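Local structure of 2-hydroxyisobutyryl-CoA mutase large subunit (Aquincola tertiaricarbonis, 4R3U) at residues L23-R27 against T60-D65. The protein forms, with a small cobalamin-binding subunit, the mutase that interconverts 2-hydroxyisobutyryl-CoA and (S)-3-hydroxybutyryl-CoA, and contributes the substrate-binding part. Numbering follows the deposited sequence.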
ATOM      1  N   LEU A  23      33.222 -11.158  -6.542  1.00 59.30           N
ATOM      2  CA  LEU A  23      32.094 -10.724  -5.716  1.00 57.92           C
ATOM      3  C   LEU A  23      32.335 -10.961  -4.237  1.00 62.72           C
ATOM      4  O   LEU A  23      32.139 -10.036  -3.446  1.00 62.93           O
ATOM      5  CB  LEU A  23      30.772 -11.407  -6.138  1.00 56.69           C
ATOM      6  CG  LEU A  23      30.171 -11.010  -7.481  1.00 60.13           C
ATOM      7  CD1 LEU A  23      29.047 -11.945  -7.856  1.00 59.03           C
ATOM      8  CD2 LEU A  23      29.672  -9.593  -7.457  1.00 60.63           C
ATOM      9  N   GLN A  24      32.763 -12.188  -3.867  1.00 58.95           N
ATOM     10  CA  GLN A  24      33.014 -12.590  -2.481  1.00 59.05           C
ATOM     11  C   GLN A  24      34.202 -11.839  -1.872  1.00 62.84           C
ATOM     12  O   GLN A  24      34.175 -11.509  -0.688  1.00 62.11           O
ATOM     13  CB  GLN A  24      33.212 -14.117  -2.377  1.00 61.58           C
ATOM     14  CG  GLN A  24      31.934 -14.943  -2.541  1.00 77.89           C
ATOM     15  CD  GLN A  24      32.244 -16.423  -2.630  1.00105.99           C
ATOM     16  OE1 GLN A  24      32.640 -16.941  -3.680  1.00104.22           O
ATOM     17  NE2 GLN A  24      32.090 -17.140  -1.523  1.00 99.00           N
ATOM     18  N   SER A  25      35.231 -11.564  -2.681  1.00 60.65           N
ATOM     19  CA  SER A  25      36.427 -10.843  -2.255  1.00 61.64           C
ATOM     20  C   SER A  25      36.065  -9.374  -2.018  1.00 63.71           C
ATOM     21  O   SER A  25      36.414  -8.822  -0.967  1.00 63.60           O
ATOM     22  CB  SER A  25      37.529 -10.971  -3.306  1.00 67.10           C
ATOM     23  OG  SER A  25      38.648 -10.144  -3.020  1.00 81.14           O
ATOM     24  N   GLU A  26      35.329  -8.769  -2.982  1.00 57.89           N
ATOM     25  CA  GLU A  26      34.869  -7.382  -2.941  1.00 56.64           C
ATOM     26  C   GLU A  26      33.967  -7.100  -1.749  1.00 58.83           C
ATOM     27  O   GLU A  26      34.073  -6.015  -1.174  1.00 58.81           O
ATOM     28  CB  GLU A  26      34.133  -7.006  -4.233  1.00 57.36           C
ATOM     29  CG  GLU A  26      35.048  -6.590  -5.375  1.00 72.98           C
ATOM     30  CD  GLU A  26      34.365  -6.359  -6.711  1.00 93.60           C
ATOM     31  OE1 GLU A  26      33.129  -6.147  -6.740  1.00 82.43           O
ATOM     32  OE2 GLU A  26      35.080  -6.393  -7.739  1.00 91.03           O
ATOM     33  N   ARG A  27      33.065  -8.046  -1.396  1.00 54.14           N
ATOM     34  CA  ARG A  27      32.145  -7.869  -0.269  1.00 53.23           C
ATOM     35  C   ARG A  27      32.895  -7.874   1.057  1.00 61.80           C
ATOM     36  O   ARG A  27      32.623  -7.006   1.904  1.00 62.16           O
ATOM     37  CB  ARG A  27      30.969  -8.862  -0.280  1.00 47.80           C
ATOM     38  CG  ARG A  27      30.253  -8.928   1.078  1.00 53.38           C
ATOM     39  CD  ARG A  27      28.826  -9.374   1.024  1.00 59.29           C
ATOM     40  NE  ARG A  27      28.706 -10.748   0.566  1.00 62.47           N
ATOM     41  CZ  ARG A  27      27.566 -11.286   0.165  1.00 73.01           C
ATOM     42  NH1 ARG A  27      26.447 -10.568   0.173  1.00 44.78           N
ATOM     43  NH2 ARG A  27      27.530 -12.549  -0.238  1.00 69.35           N
ATOM     44  N   THR A  60      22.908  -7.273   2.629  1.00 29.92           N
ATOM     45  CA  THR A  60      22.652  -7.224   1.191  1.00 29.28           C
ATOM     46  C   THR A  60      22.937  -8.596   0.577  1.00 36.31           C
ATOM     47  O   THR A  60      23.689  -9.394   1.153  1.00 39.60           O
ATOM     48  CB  THR A  60      23.398  -6.038   0.519  1.00 32.97           C
ATOM     49  OG1 THR A  60      22.564  -5.451  -0.480  1.00 27.20           O
ATOM     50  CG2 THR A  60      24.783  -6.422  -0.063  1.00 30.81           C
ATOM     51  N   TYR A  61      22.329  -8.864  -0.580  1.00 31.69           N
ATOM     52  CA  TYR A  61      22.509 -10.099  -1.334  1.00 32.27           C
ATOM     53  C   TYR A  61      23.129  -9.759  -2.713  1.00 37.56           C
ATOM     54  O   TYR A  61      22.764  -8.753  -3.334  1.00 36.59           O
ATOM     55  CB  TYR A  61      21.167 -10.863  -1.472  1.00 32.27           C
ATOM     56  CG  TYR A  61      20.651 -11.443  -0.172  1.00 33.01           C
ATOM     57  CD1 TYR A  61      20.037 -10.633   0.783  1.00 34.34           C
ATOM     58  CD2 TYR A  61      20.747 -12.806   0.095  1.00 34.03           C
ATOM     59  CE1 TYR A  61      19.591 -11.156   1.998  1.00 35.27           C
ATOM     60  CE2 TYR A  61      20.276 -13.344   1.296  1.00 34.49           C
ATOM     61  CZ  TYR A  61      19.693 -12.516   2.244  1.00 39.01           C
ATOM     62  OH  TYR A  61      19.255 -13.042   3.434  1.00 38.90           O
ATOM     63  N   THR A  62      24.098 -10.567  -3.155  1.00 34.25           N
ATOM     64  CA  THR A  62      24.775 -10.405  -4.444  1.00 34.69           C
ATOM     65  C   THR A  62      24.507 -11.647  -5.287  1.00 40.24           C
ATOM     66  O   THR A  62      23.835 -12.571  -4.811  1.00 39.24           O
ATOM     67  CB  THR A  62      26.269 -10.134  -4.252  1.00 43.16           C
ATOM     68  OG1 THR A  62      26.908 -11.285  -3.656  1.00 46.36           O
ATOM     69  CG2 THR A  62      26.526  -8.855  -3.444  1.00 37.08           C
ATOM     70  N   ALA A  63      25.031 -11.686  -6.529  1.00 38.44           N
ATOM     71  CA  ALA A  63      24.844 -12.843  -7.411  1.00 38.94           C
ATOM     72  C   ALA A  63      25.504 -14.094  -6.845  1.00 40.99           C
ATOM     73  O   ALA A  63      25.046 -15.200  -7.145  1.00 41.61           O
ATOM     74  CB  ALA A  63      25.395 -12.542  -8.787  1.00 41.13           C
ATOM     75  N   ALA A  64      26.559 -13.911  -5.998  1.00 34.21           N
ATOM     76  CA  ALA A  64      27.310 -14.985  -5.352  1.00 33.89           C
ATOM     77  C   ALA A  64      26.408 -15.840  -4.443  1.00 38.04           C
ATOM     78  O   ALA A  64      26.540 -17.074  -4.406  1.00 37.66           O
ATOM     79  CB  ALA A  64      28.486 -14.412  -4.570  1.00 34.44           C
ATOM     80  N   ASP A  65      25.470 -15.178  -3.752  1.00 35.38           N
ATOM     81  CA  ASP A  65      24.511 -15.789  -2.821  1.00 34.48           C
ATOM     82  C   ASP A  65      23.543 -16.745  -3.497  1.00 38.36           C
ATOM     83  O   ASP A  65      22.998 -17.607  -2.822  1.00 39.81           O
ATOM     84  CB  ASP A  65      23.730 -14.702  -2.056  1.00 33.57           C
ATOM     85  CG  ASP A  65      24.603 -13.767  -1.254  1.00 40.59           C
ATOM     86  OD1 ASP A  65      25.375 -14.258  -0.396  1.00 42.33           O
ATOM     87  OD2 ASP A  65      24.531 -12.550  -1.487  1.00 44.60           O
TER
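A bidentate, end-on salt bridge from R27 to D65 joins the N-terminal helix 17-32 to a turn in the loop that follows strand 56-57. NH2 of R27 meets OD1 of D65 at 2.8 Å, and NH1 meets OD2 at 3.2 Å. The guanidinium and carboxylate planes are 41° apart, a twisted pairing. With chi1 at 164° the R27 chain leaves the helix pointing away from its own amide, then bends at chi3 to turn the guanidinium edge to the acid. OG1 of T62 lies over one guanidinium face, offset toward the rim.

The D65 side chain also reaches back within the turn: OD2 accepts the backbone N of T62 at 2.6 Å. The backbone N of D65 in turn donates to O of T62, so the turn T62-D65 is closed from both ends. Replacing D65 by alanine is likely to leave the R27 charge without its mate here and the T62 amide without this acceptor.

One helical turn earlier, L23 packs beside the same loop. Its CD1 lies 3.8 Å from CB of A63, and its CB 4.1 Å from CB of A64. The second large subunit borders this contact: its L71 packs on L23, and its I413 O is hydrogen-bonded to T60 OG1.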